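PDB 6CPY: GRMZM2G135359 pseudokinase from Zea mays, which is of unknown cellular role but is classed as a receptor-like pseudokinase, a probable membrane protein whose kinase-fold domain, described here, may bind ATP. Local coordinates for residues E36-A40 and C41-S45; E83-S86 and Q87-K90; C110-H114 and P115-V119; I154-C157 and L158-M161; L164-P167 and A168-R171. All blocks are in the same frame, centred on the assembly; numbering follows the deposited sequence.

Interaction 1: E36-A40 and C41-S45; sequences ELETA and CEDFS
C41 N closes the last turn of helix 34-40 with a 2.8 Å bond to L37 O, and its side chain folds back over the same carbonyl. The thiol lies beside its own backbone N (chi1 -53°), which brings C41 SG to 3.4 Å from L37 O; a small, weakly polar group suits this buried spot against the helix end. The carbonyl E38 O receives D43 N at 2.7 Å, almost straight (177°) and on a lone pair in the carbonyl plane. E42 N makes a longer bond, 3.3 Å, to T39 O, coming in above the plane of that carbonyl. This pair of crossed bonds, with E42 at positive phi, is a Schellman motif, its C-prime position, often a glycine, here taken by glutamate. The extended chain of E38 runs past the turn: E38 CB is 3.5 Å from D43 OD1, and E38 CG lies 4.1 Å from F44 CE2. The two carboxylates are near enough for their charges to be felt, a cost probably eased by the salt bridge of E38 with R34. L37 CB meets F44 CZ at 4.2 Å, an apolar touch fitting a buried leucine. Beneath the cap lies the N-lobe sheet: L37 rests on I67, V119 and V121, C41 on V69, F44 meets Y57 edge-to-face, and the backbone of A40 bonds to that of T60.

Interaction 2: E83-S86 and Q87-K90; sequences ENES and QYRK
E85 and R89, one helical turn apart, hold each other by a salt bridge beside the buried Y88 of helix 82-96. R89 NE donates to E85 OE2 at 3.2 Å and 161°, the oxygen lying in the guanidinium plane and using its anti lone pair, while the carboxylate is turned 64° against that plane. A bend at chi2 (59°) swings the glutamate's end along the helix toward R89. The other oxygen, E85 OE1, is taken by W80 NE1 and by the guanidinium of R118. Y88 is the tightly packed part: a tyrosine suits it, the ring lying among W80, Y109, M120 and F193 while the hydroxyl bonds to V119 O. Replacing E85 with an alanine would probably leave R89 NE without its acceptor, W80 NE1 without its bond and R118 short of one carboxylate partner. The far flank is looser. The carboxylate of E83 lies alongside the amide of Q87, with E83 OE2 3.2 Å from Q87 CG, while Q87 NE2 is bonded to W194 O. S86 OG and K90 NZ stand 3.7 Å apart, near the solvent side. The Glu-Arg pair four residues apart is a familiar helix salt bridge, here on the counterpart of kinase helix C, packed on the N-lobe sheet.

Interaction 3: C110-H114 and P115-V119; sequences CEEEH and PFTRV
Between C110 and V119 the backbones run antiparallel, the axes of strands 110-112 and 117-119 being 4.8 Å apart and inclined at 171°. C110 with V119 and E112 with T117 are hydrogen-bonded pairs, and E111 with R118 between them is a non-hydrogen-bonded one; a cis peptide before P115 helps to turn the chain. R118 joins E111 and E113 in a salt-bridge network. Its NH2 donates to E113 OE2 at 2.7 Å, a salt bridge on the syn lone pair, a little out of the guanidinium plane, and its NH1 adds a weak bond to the same oxygen. E111 OE1 sits 3.1 Å from R118 NE but over the face of the group, so it attracts by charge alone. F116 CE1 lies over the opposite face, toward its rim. R118 NH1 also reaches T117 O at 2.9 Å, arriving from the face opposite to E112 N. An arginine, with several N-H donors on a planar guanidinium, suits a site between two glutamates. Elsewhere C110 CB touches V119 CG2 at 3.7 Å. Around the hairpin, E85 of helix 82-96 pairs with R118, and W80, just before that helix, makes a cation-pi contact; L37 of helix 34-40 meets C110 and V119, and strand 66-72 flanks strand 117-123.

Interaction 4: I154-C157 and L158-M161; sequences IAYC and LEHM
The ring of Y156 meets E159 at its edge: E159 OE1 lies near the ring plane, 3.9 Å from Y156 CD1, and carboxylate and ring are nearly coplanar, 17° apart. The extended glutamate chain runs beside the tyrosine, both pointing the same way. A water bonds E159 OE1 and Y156 O, donating to each at 2.7 Å, and so ties the carboxylate to the helix backbone; Y156 OH goes to L306 O, while the imidazole of H160 meets the ring of H100 at about 40°. On another side of the helix the contact is apolar. I154 and L158 lie side by side, with I154 CG2 4.0 Å from L158 CD2, and L158 CD1 comes within 3.3 Å of I154 O; leucine suits the place, its branched end packing in an apolar setting among I154, I217, Y221 and V188. Trimming L158 to an alanine would probably open a gap beside I154 CG2 and I217. C157 and M161, four residues apart, bring their sulfurs together: with C157 SG anti to the backbone N (chi1 -177°), it reaches M161 SD at 4.0 Å, two polarisable atoms fitting a buried place. This part of helix 144-164 is enclosed by the C lobe: I154 and L158 touch helix 214-230, C157 and L158 touch strand 186-188, and E159 lies against K294 and A297 of helix 293-304.

Interaction 5: L164-P167 and A168-R171; sequences LQTP and AALR
A168 follows P167 at the start of a short 3-10 turn, for which P167 O serves as acceptor. Proline, its ring limiting phi, suits this start, and the small alanine fits beside W194. A169 comes next, with its methyl carbon CB 3.8 Å from T166 O; its small side chain also touches D190. Close by, T166 OG1 is buried without a partner in the model. L170 N then donates to P167 O at 2.7 Å and 162°, arriving well above the carbonyl plane, the bond between residues three apart that defines such a turn. Sequence and position suggest that this turn leads into the loop that is catalytic in active kinases, with R171 where their HRD arginine stands and D190 where the DFG aspartate does. The side chain of L170 has CG beside its own backbone N (chi1 -55°), which sets L170 CG 4.0 Å from P167 O; the leucine touches L158, M161 and I217, an apolar setting that suits it. R171 folds back: with chi1 at 76°, R171 NH1 reaches A168 O at 3.2 Å, in the guanidinium plane, while R171 N bonds to the same oxygen from the opposite face. R171 NH1 also forms a salt bridge with D190, and R171 NH2 donates to E192 O.

The five contacts fall into two clusters, one in each lobe of the kinase fold. In the N lobe interaction 3 lies between the others, touching interaction 1 where L37 CD1 packs on C110 CB at 3.5 Å, and interaction 2 where Y88 CE2 packs on E111 CG at 3.3 Å. In the C lobe interactions 4 and 5 meet through M161 CG and L170 CD1, 3.6 Å apart, and a probable bond of T166 N to M161 O. Interactions 2 and 5 come nearest to bridging the lobes, without touching: their centres are about 16 Å apart and their nearest atoms about 8 Å. In active kinases the nucleotide lies in the cleft between the lobes; this structure is the apo form.

Interaction 1: E36-A40 and C41-S45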
loop_
_atom_site.group_PDB
_atom_site.type_symbol
_atom_site.label_atom_id
_atom_site.label_comp_id
_atom_site.label_asym_id
_atom_site.label_seq_id
_atom_site.Cartn_x
_atom_site.Cartn_y
_atom_site.Cartn_z
ATOM N N GLU A 36 14.283 -21.017 8.730
ATOM C CA GLU A 36 14.413 -19.703 9.389
ATOM C C GLU A 36 13.058 -19.004 9.591
ATOM O O GLU A 36 12.801 -18.399 10.636
ATOM C CB GLU A 36 15.368 -18.801 8.602
ATOM C CG GLU A 36 15.691 -17.483 9.308
ATOM C CD GLU A 36 16.764 -16.653 8.611
ATOM O OE1 GLU A 36 17.199 -17.032 7.504
ATOM O OE2 GLU A 36 17.175 -15.608 9.178
ATOM N N LEU A 37 12.196 -19.073 8.587
ATOM C CA LEU A 37 10.872 -18.468 8.685
ATOM C C LEU A 37 9.932 -19.208 9.625
ATOM O O LEU A 37 9.097 -18.582 10.297
ATOM C CB LEU A 37 10.254 -18.326 7.291
ATOM C CG LEU A 37 10.959 -17.235 6.472
ATOM C CD1 LEU A 37 10.287 -17.078 5.115
ATOM C CD2 LEU A 37 10.960 -15.898 7.212
ATOM N N GLU A 38 10.071 -20.531 9.684
ATOM C CA GLU A 38 9.324 -21.333 10.644
ATOM C C GLU A 38 9.624 -20.854 12.059
ATOM O O GLU A 38 8.717 -20.654 12.848
ATOM C CB GLU A 38 9.694 -22.818 10.531
ATOM C CG GLU A 38 9.201 -23.510 9.274
ATOM C CD GLU A 38 9.936 -24.814 9.001
ATOM O OE1 GLU A 38 10.497 -25.391 9.960
ATOM O OE2 GLU A 38 9.966 -25.263 7.830
ATOM N N THR A 39 10.905 -20.670 12.359
ATOM C CA THR A 39 11.332 -20.144 13.653
ATOM C C THR A 39 10.802 -18.717 13.836
ATOM O O THR A 39 10.167 -18.397 14.850
ATOM C CB THR A 39 12.869 -20.157 13.773
ATOM O OG1 THR A 39 13.352 -21.501 13.593
ATOM C CG2 THR A 39 13.320 -19.633 15.133
ATOM N N ALA A 40 11.042 -17.878 12.838
ATOM C CA ALA A 40 10.644 -16.468 12.920
ATOM C C ALA A 40 9.145 -16.273 13.141
ATOM O O ALA A 40 8.750 -15.362 13.871
ATOM C CB ALA A 40 11.087 -15.726 11.676
ATOM N N CYS A 41 8.322 -17.110 12.516
ATOM C CA CYS A 41 6.863 -16.983 12.596
ATOM C C CYS A 41 6.178 -18.021 13.478
ATOM O O CYS A 41 4.975 -18.222 13.343
ATOM C CB CYS A 41 6.247 -17.069 11.201
ATOM S SG CYS A 41 6.963 -15.917 10.029
ATOM N N GLU A 42 6.924 -18.672 14.369
ATOM C CA GLU A 42 6.352 -19.694 15.260
ATOM C C GLU A 42 5.533 -20.706 14.466
ATOM O O GLU A 42 4.375 -20.967 14.786
ATOM C CB GLU A 42 5.465 -19.050 16.338
ATOM C CG GLU A 42 6.118 -17.933 17.136
ATOM C CD GLU A 42 6.921 -18.431 18.319
ATOM O OE1 GLU A 42 7.475 -19.554 18.250
ATOM O OE2 GLU A 42 7.006 -17.688 19.323
ATOM N N ASP A 43 6.138 -21.248 13.411
ATOM C CA ASP A 43 5.461 -22.168 12.497
ATOM C C ASP A 43 4.127 -21.613 11.955
ATOM O O ASP A 43 3.152 -22.342 11.806
ATOM C CB ASP A 43 5.273 -23.548 13.160
ATOM C CG ASP A 43 6.591 -24.303 13.330
ATOM O OD1 ASP A 43 7.283 -24.535 12.313
ATOM O OD2 ASP A 43 6.929 -24.682 14.475
ATOM N N PHE A 44 4.103 -20.316 11.655
ATOM C CA PHE A 44 2.955 -19.670 11.014
ATOM C C PHE A 44 1.653 -19.772 11.836
ATOM O O PHE A 44 0.574 -20.025 11.294
ATOM C CB PHE A 44 2.796 -20.207 9.583
ATOM C CG PHE A 44 4.081 -20.181 8.797
ATOM C CD1 PHE A 44 4.573 -18.983 8.286
ATOM C CD2 PHE A 44 4.825 -21.333 8.614
ATOM C CE1 PHE A 44 5.770 -18.945 7.583
ATOM C CE2 PHE A 44 6.025 -21.300 7.918
ATOM C CZ PHE A 44 6.500 -20.108 7.404
ATOM N N SER A 45 1.770 -19.518 13.138
ATOM C CA SER A 45 0.648 -19.615 14.080
ATOM C C SER A 45 0.081 -18.259 14.491
ATOM O O SER A 45 -0.914 -18.201 15.212
ATOM C CB SER A 45 1.079 -20.378 15.334
ATOM O OG SER A 45 2.199 -19.768 15.958
#

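Interaction 2: E83-S86 and Q87-K90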
loop_
_atom_site.group_PDB
_atom_site.type_symbol
_atom_site.label_atom_id
_atom_site.label_comp_id
_atom_site.label_asym_id
_atom_site.label_seq_id
_atom_site.Cartn_x
_atom_site.Cartn_y
_atom_site.Cartn_z
ATOM N N GLU A 83 3.086 -20.262 -14.797
ATOM C CA GLU A 83 2.681 -18.847 -14.820
ATOM C C GLU A 83 2.703 -18.260 -13.408
ATOM O O GLU A 83 3.162 -17.136 -13.217
ATOM C CB GLU A 83 1.296 -18.683 -15.465
ATOM C CG GLU A 83 0.657 -17.296 -15.357
ATOM C CD GLU A 83 1.426 -16.194 -16.073
ATOM O OE1 GLU A 83 2.255 -16.495 -16.958
ATOM O OE2 GLU A 83 1.189 -15.008 -15.756
ATOM N N ASN A 84 2.199 -19.017 -12.431
ATOM C CA ASN A 84 2.261 -18.603 -11.030
ATOM C C ASN A 84 3.707 -18.318 -10.648
ATOM O O ASN A 84 3.995 -17.291 -10.036
ATOM C CB ASN A 84 1.694 -19.682 -10.087
ATOM C CG ASN A 84 0.177 -19.714 -10.044
ATOM O OD1 ASN A 84 -0.421 -20.791 -9.982
ATOM N ND2 ASN A 84 -0.454 -18.545 -10.057
ATOM N N GLU A 85 4.614 -19.231 -11.007
ATOM C CA GLU A 85 6.026 -19.080 -10.676
ATOM C C GLU A 85 6.604 -17.845 -11.341
ATOM O O GLU A 85 7.355 -17.095 -10.734
ATOM C CB GLU A 85 6.829 -20.320 -11.098
ATOM C CG GLU A 85 8.285 -20.315 -10.659
ATOM C CD GLU A 85 8.483 -20.217 -9.147
ATOM O OE1 GLU A 85 7.593 -20.648 -8.372
ATOM O OE2 GLU A 85 9.547 -19.709 -8.739
ATOM N N SER A 86 6.238 -17.635 -12.597
ATOM C CA SER A 86 6.720 -16.488 -13.347
ATOM C C SER A 86 6.268 -15.163 -12.711
ATOM O O SER A 86 7.073 -14.251 -12.550
ATOM C CB SER A 86 6.243 -16.576 -14.800
ATOM O OG SER A 86 6.800 -15.523 -15.556
ATOM N N GLN A 87 4.994 -15.075 -12.341
ATOM C CA GLN A 87 4.451 -13.873 -11.707
ATOM C C GLN A 87 5.021 -13.641 -10.309
ATOM O O GLN A 87 5.174 -12.506 -9.867
ATOM C CB GLN A 87 2.927 -13.947 -11.645
ATOM C CG GLN A 87 2.266 -13.820 -13.011
ATOM C CD GLN A 87 2.467 -12.438 -13.628
ATOM O OE1 GLN A 87 3.243 -12.274 -14.569
ATOM N NE2 GLN A 87 1.781 -11.435 -13.084
ATOM N N TYR A 88 5.316 -14.735 -9.612
ATOM C CA TYR A 88 5.964 -14.675 -8.307
ATOM C C TYR A 88 7.349 -14.038 -8.407
ATOM O O TYR A 88 7.683 -13.122 -7.661
ATOM C CB TYR A 88 6.038 -16.090 -7.715
ATOM C CG TYR A 88 6.786 -16.218 -6.405
ATOM C CD1 TYR A 88 6.138 -15.997 -5.182
ATOM C CD2 TYR A 88 8.118 -16.588 -6.377
ATOM C CE1 TYR A 88 6.807 -16.131 -3.985
ATOM C CE2 TYR A 88 8.802 -16.715 -5.178
ATOM C CZ TYR A 88 8.146 -16.483 -3.988
ATOM O OH TYR A 88 8.840 -16.621 -2.807
ATOM N N ARG A 89 8.172 -14.520 -9.334
ATOM C CA ARG A 89 9.517 -13.966 -9.489
ATOM C C ARG A 89 9.465 -12.530 -9.997
ATOM O O ARG A 89 10.252 -11.697 -9.570
ATOM C CB ARG A 89 10.366 -14.828 -10.427
ATOM C CG ARG A 89 10.622 -16.220 -9.879
ATOM C CD ARG A 89 11.595 -17.008 -10.739
ATOM N NE ARG A 89 12.081 -18.166 -9.988
ATOM C CZ ARG A 89 13.329 -18.637 -10.008
ATOM N NH1 ARG A 89 14.277 -18.064 -10.748
ATOM N NH2 ARG A 89 13.633 -19.693 -9.263
ATOM N N LYS A 90 8.539 -12.262 -10.909
ATOM C CA LYS A 90 8.360 -10.932 -11.486
ATOM C C LYS A 90 8.015 -9.913 -10.406
ATOM O O LYS A 90 8.599 -8.842 -10.348
ATOM C CB LYS A 90 7.246 -10.986 -12.534
ATOM C CG LYS A 90 6.984 -9.697 -13.298
ATOM C CD LYS A 90 6.192 -10.004 -14.564
ATOM C CE LYS A 90 7.061 -10.690 -15.615
ATOM N NZ LYS A 90 6.428 -11.924 -16.157
#

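Interaction 3: C110-H114 and P115-V119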
loop_
_atom_site.group_PDB
_atom_site.type_symbol
_atom_site.label_atom_id
_atom_site.label_comp_id
_atom_site.label_asym_id
_atom_site.label_seq_id
_atom_site.Cartn_x
_atom_site.Cartn_y
_atom_site.Cartn_z
ATOM N N CYS A 110 10.874 -16.546 0.220
ATOM C CA CYS A 110 11.184 -17.954 0.465
ATOM C C CYS A 110 10.363 -18.832 -0.457
ATOM O O CYS A 110 9.117 -18.777 -0.475
ATOM C CB CYS A 110 10.966 -18.330 1.928
ATOM S SG CYS A 110 11.079 -20.113 2.267
ATOM N N GLU A 111 11.088 -19.603 -1.257
ATOM C CA GLU A 111 10.536 -20.653 -2.068
ATOM C C GLU A 111 11.119 -21.938 -1.514
ATOM O O GLU A 111 12.346 -22.068 -1.380
ATOM C CB GLU A 111 11.010 -20.561 -3.511
ATOM C CG GLU A 111 10.676 -19.296 -4.238
ATOM C CD GLU A 111 10.772 -19.512 -5.733
ATOM O OE1 GLU A 111 9.724 -19.761 -6.340
ATOM O OE2 GLU A 111 11.895 -19.496 -6.276
ATOM N N GLU A 112 10.250 -22.878 -1.212
ATOM C CA GLU A 112 10.664 -24.190 -0.723
ATOM C C GLU A 112 9.642 -25.153 -1.251
ATOM O O GLU A 112 8.456 -24.821 -1.310
ATOM C CB GLU A 112 10.725 -24.209 0.812
ATOM C CG GLU A 112 10.894 -25.586 1.448
ATOM C CD GLU A 112 12.155 -26.292 1.017
ATOM O OE1 GLU A 112 13.246 -25.687 1.143
ATOM O OE2 GLU A 112 12.058 -27.457 0.554
ATOM N N GLU A 113 10.097 -26.335 -1.663
ATOM C CA GLU A 113 9.201 -27.341 -2.245
ATOM C C GLU A 113 8.642 -28.295 -1.209
ATOM O O GLU A 113 7.567 -28.851 -1.419
ATOM C CB GLU A 113 9.915 -28.141 -3.340
ATOM C CG GLU A 113 10.313 -27.328 -4.564
ATOM C CD GLU A 113 9.144 -26.550 -5.151
ATOM O OE1 GLU A 113 8.079 -27.160 -5.407
ATOM O OE2 GLU A 113 9.292 -25.322 -5.340
ATOM N N HIS A 114 9.360 -28.492 -0.102
ATOM C CA HIS A 114 8.966 -29.471 0.912
ATOM C C HIS A 114 8.947 -28.898 2.333
ATOM O O HIS A 114 10.013 -28.746 2.941
ATOM C CB HIS A 114 9.930 -30.666 0.853
ATOM C CG HIS A 114 10.187 -31.157 -0.534
ATOM N ND1 HIS A 114 11.391 -30.977 -1.180
ATOM C CD2 HIS A 114 9.387 -31.809 -1.410
ATOM C CE1 HIS A 114 11.322 -31.497 -2.393
ATOM N NE2 HIS A 114 10.116 -32.008 -2.558
ATOM N N PRO A 115 7.771 -28.561 2.872
ATOM C CA PRO A 115 6.493 -28.571 2.160
ATOM C C PRO A 115 6.353 -27.350 1.260
ATOM O O PRO A 115 7.186 -26.441 1.315
ATOM C CB PRO A 115 5.473 -28.505 3.288
ATOM C CG PRO A 115 6.168 -27.735 4.351
ATOM C CD PRO A 115 7.607 -28.119 4.266
ATOM N N PHE A 116 5.298 -27.323 0.457
ATOM C CA PHE A 116 5.191 -26.303 -0.583
ATOM C C PHE A 116 5.062 -24.913 0.046
ATOM O O PHE A 116 4.185 -24.681 0.876
ATOM C CB PHE A 116 4.019 -26.567 -1.511
ATOM C CG PHE A 116 3.957 -25.603 -2.649
ATOM C CD1 PHE A 116 4.792 -25.761 -3.737
ATOM C CD2 PHE A 116 3.119 -24.506 -2.597
ATOM C CE1 PHE A 116 4.774 -24.853 -4.782
ATOM C CE2 PHE A 116 3.087 -23.593 -3.644
ATOM C CZ PHE A 116 3.916 -23.773 -4.728
ATOM N N THR A 117 5.962 -24.014 -0.350
ATOM C CA THR A 117 6.064 -22.681 0.244
ATOM C C THR A 117 6.323 -21.645 -0.843
ATOM O O THR A 117 7.270 -21.768 -1.612
ATOM C CB THR A 117 7.252 -22.618 1.226
ATOM O OG1 THR A 117 7.188 -23.725 2.137
ATOM C CG2 THR A 117 7.271 -21.300 2.002
ATOM N N ARG A 118 5.486 -20.616 -0.899
ATOM C CA ARG A 118 5.770 -19.471 -1.745
ATOM C C ARG A 118 5.409 -18.242 -0.939
ATOM O O ARG A 118 4.231 -17.915 -0.798
ATOM C CB ARG A 118 4.955 -19.534 -3.041
ATOM C CG ARG A 118 5.392 -20.612 -4.023
ATOM C CD ARG A 118 6.763 -20.313 -4.600
ATOM N NE ARG A 118 7.163 -21.260 -5.630
ATOM C CZ ARG A 118 7.566 -22.513 -5.405
ATOM N NH1 ARG A 118 7.600 -23.017 -4.176
ATOM N NH2 ARG A 118 7.913 -23.282 -6.433
ATOM N N VAL A 119 6.415 -17.615 -0.341
ATOM C CA VAL A 119 6.172 -16.436 0.499
ATOM C C VAL A 119 7.051 -15.254 0.139
ATOM O O VAL A 119 8.128 -15.387 -0.470
ATOM C CB VAL A 119 6.287 -16.704 2.033
ATOM C CG1 VAL A 119 5.622 -18.007 2.461
ATOM C CG2 VAL A 119 7.707 -16.594 2.526
#

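Interaction 4: I154-C157 and L158-M161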
loop_
_atom_site.group_PDB
_atom_site.type_symbol
_atom_site.label_atom_id
_atom_site.label_comp_id
_atom_site.label_asym_id
_atom_site.label_seq_id
_atom_site.Cartn_x
_atom_site.Cartn_y
_atom_site.Cartn_z
ATOM N N ILE A 154 1.743 8.958 1.708
ATOM C CA ILE A 154 1.141 8.275 0.567
ATOM C C ILE A 154 1.535 8.935 -0.752
ATOM O O ILE A 154 1.978 8.259 -1.690
ATOM C CB ILE A 154 -0.398 8.183 0.689
ATOM C CG1 ILE A 154 -0.800 7.289 1.867
ATOM C CG2 ILE A 154 -1.000 7.612 -0.578
ATOM C CD1 ILE A 154 -2.240 7.439 2.288
ATOM N N ALA A 155 1.396 10.261 -0.826
ATOM C CA ALA A 155 1.738 10.976 -2.048
ATOM C C ALA A 155 3.206 10.779 -2.444
ATOM O O ALA A 155 3.494 10.536 -3.614
ATOM C CB ALA A 155 1.418 12.457 -1.912
ATOM N N TYR A 156 4.119 10.866 -1.479
ATOM C CA TYR A 156 5.558 10.690 -1.760
ATOM C C TYR A 156 5.866 9.280 -2.267
ATOM O O TYR A 156 6.696 9.120 -3.156
ATOM C CB TYR A 156 6.427 10.970 -0.538
ATOM C CG TYR A 156 6.589 12.432 -0.162
ATOM C CD1 TYR A 156 6.897 13.400 -1.126
ATOM C CD2 TYR A 156 6.509 12.838 1.169
ATOM C CE1 TYR A 156 7.063 14.736 -0.772
ATOM C CE2 TYR A 156 6.694 14.169 1.533
ATOM C CZ TYR A 156 6.952 15.114 0.559
ATOM O OH TYR A 156 7.117 16.438 0.922
ATOM N N CYS A 157 5.199 8.276 -1.701
ATOM C CA CYS A 157 5.354 6.892 -2.176
ATOM C C CYS A 157 4.847 6.752 -3.612
ATOM O O CYS A 157 5.557 6.239 -4.500
ATOM C CB CYS A 157 4.602 5.916 -1.267
ATOM S SG CYS A 157 4.825 4.187 -1.751
ATOM N N LEU A 158 3.630 7.222 -3.855
ATOM C CA LEU A 158 3.041 7.100 -5.187
ATOM C C LEU A 158 3.860 7.839 -6.255
ATOM O O LEU A 158 3.976 7.359 -7.394
ATOM C CB LEU A 158 1.586 7.577 -5.194
ATOM C CG LEU A 158 0.508 6.559 -4.784
ATOM C CD1 LEU A 158 0.891 5.748 -3.564
ATOM C CD2 LEU A 158 -0.817 7.262 -4.551
ATOM N N GLU A 159 4.405 8.998 -5.894
ATOM C CA GLU A 159 5.274 9.772 -6.791
ATOM C C GLU A 159 6.553 8.977 -7.092
ATOM O O GLU A 159 7.020 8.929 -8.237
ATOM C CB GLU A 159 5.633 11.116 -6.155
ATOM C CG GLU A 159 6.548 12.012 -6.993
ATOM C CD GLU A 159 7.040 13.239 -6.236
ATOM O OE1 GLU A 159 7.225 13.168 -4.997
ATOM O OE2 GLU A 159 7.259 14.284 -6.884
ATOM N N HIS A 160 7.119 8.361 -6.059
ATOM C CA HIS A 160 8.333 7.570 -6.231
ATOM C C HIS A 160 8.069 6.353 -7.116
ATOM O O HIS A 160 8.866 6.043 -8.008
ATOM C CB HIS A 160 8.906 7.142 -4.880
ATOM C CG HIS A 160 10.230 6.456 -4.994
ATOM N ND1 HIS A 160 10.397 5.115 -4.725
ATOM C CD2 HIS A 160 11.438 6.912 -5.397
ATOM C CE1 HIS A 160 11.659 4.780 -4.936
ATOM N NE2 HIS A 160 12.312 5.852 -5.344
ATOM N N MET A 161 6.940 5.728 -6.909
ATOM C CA MET A 161 6.500 4.600 -7.673
ATOM C C MET A 161 6.403 4.951 -9.153
ATOM O O MET A 161 6.822 4.202 -9.985
ATOM C CB MET A 161 5.119 4.231 -7.188
ATOM C CG MET A 161 4.821 2.792 -6.993
ATOM S SD MET A 161 4.934 2.377 -5.269
ATOM C CE MET A 161 6.707 2.311 -5.187
HETATM O O HOH W 1 8.438 10.954 -3.983
#

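Interaction 5: L164-P167 and A168-R171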
loop_
_atom_site.group_PDB
_atom_site.type_symbol
_atom_site.label_atom_id
_atom_site.label_comp_id
_atom_site.label_asym_id
_atom_site.label_seq_id
_atom_site.Cartn_x
_atom_site.Cartn_y
_atom_site.Cartn_z
ATOM N N LEU A 164 9.859 5.592 -10.741
ATOM C CA LEU A 164 10.499 4.312 -11.067
ATOM C C LEU A 164 9.826 3.607 -12.244
ATOM O O LEU A 164 10.465 2.816 -12.938
ATOM C CB LEU A 164 10.504 3.377 -9.847
ATOM C CG LEU A 164 11.655 3.476 -8.834
ATOM C CD1 LEU A 164 11.987 4.907 -8.446
ATOM C CD2 LEU A 164 11.323 2.669 -7.585
ATOM N N GLN A 165 8.544 3.891 -12.460
ATOM C CA GLN A 165 7.758 3.246 -13.509
ATOM C C GLN A 165 7.443 1.814 -13.086
ATOM O O GLN A 165 7.831 0.853 -13.751
ATOM C CB GLN A 165 8.486 3.279 -14.860
ATOM N N THR A 166 6.739 1.697 -11.963
ATOM C CA THR A 166 6.342 0.408 -11.400
ATOM C C THR A 166 4.949 0.529 -10.763
ATOM O O THR A 166 4.789 0.310 -9.558
ATOM C CB THR A 166 7.387 -0.097 -10.375
ATOM O OG1 THR A 166 6.857 -1.206 -9.637
ATOM C CG2 THR A 166 7.792 1.008 -9.397
ATOM N N PRO A 167 3.933 0.881 -11.576
ATOM C CA PRO A 167 2.572 1.098 -11.067
ATOM C C PRO A 167 1.808 -0.178 -10.678
ATOM O O PRO A 167 0.847 -0.094 -9.907
ATOM C CB PRO A 167 1.873 1.791 -12.240
ATOM C CG PRO A 167 2.566 1.250 -13.444
ATOM C CD PRO A 167 4.009 1.129 -13.031
ATOM N N ALA A 168 2.224 -1.336 -11.199
ATOM C CA ALA A 168 1.567 -2.616 -10.891
ATOM C C ALA A 168 1.419 -2.839 -9.387
ATOM O O ALA A 168 0.453 -3.459 -8.934
ATOM C CB ALA A 168 2.332 -3.771 -11.519
ATOM N N ALA A 169 2.371 -2.308 -8.622
ATOM C CA ALA A 169 2.348 -2.385 -7.164
ATOM C C ALA A 169 1.181 -1.621 -6.514
ATOM O O ALA A 169 0.889 -1.816 -5.340
ATOM C CB ALA A 169 3.673 -1.883 -6.610
ATOM N N LEU A 170 0.522 -0.751 -7.274
ATOM C CA LEU A 170 -0.549 0.078 -6.736
ATOM C C LEU A 170 -1.909 -0.325 -7.302
ATOM O O LEU A 170 -2.890 0.416 -7.158
ATOM C CB LEU A 170 -0.271 1.542 -7.068
ATOM C CG LEU A 170 1.082 2.105 -6.630
ATOM C CD1 LEU A 170 1.302 3.484 -7.244
ATOM C CD2 LEU A 170 1.157 2.161 -5.114
ATOM N N ARG A 171 -1.981 -1.501 -7.926
ATOM C CA ARG A 171 -3.209 -1.926 -8.597
ATOM C C ARG A 171 -4.383 -2.123 -7.637
ATOM O O ARG A 171 -5.541 -2.052 -8.064
ATOM C CB ARG A 171 -2.972 -3.207 -9.415
ATOM C CG ARG A 171 -2.882 -4.458 -8.564
ATOM C CD ARG A 171 -2.187 -5.610 -9.269
ATOM N NE ARG A 171 -2.122 -6.763 -8.378
ATOM C CZ ARG A 171 -1.277 -6.890 -7.352
ATOM N NH1 ARG A 171 -0.384 -5.943 -7.072
ATOM N NH2 ARG A 171 -1.324 -7.980 -6.597
#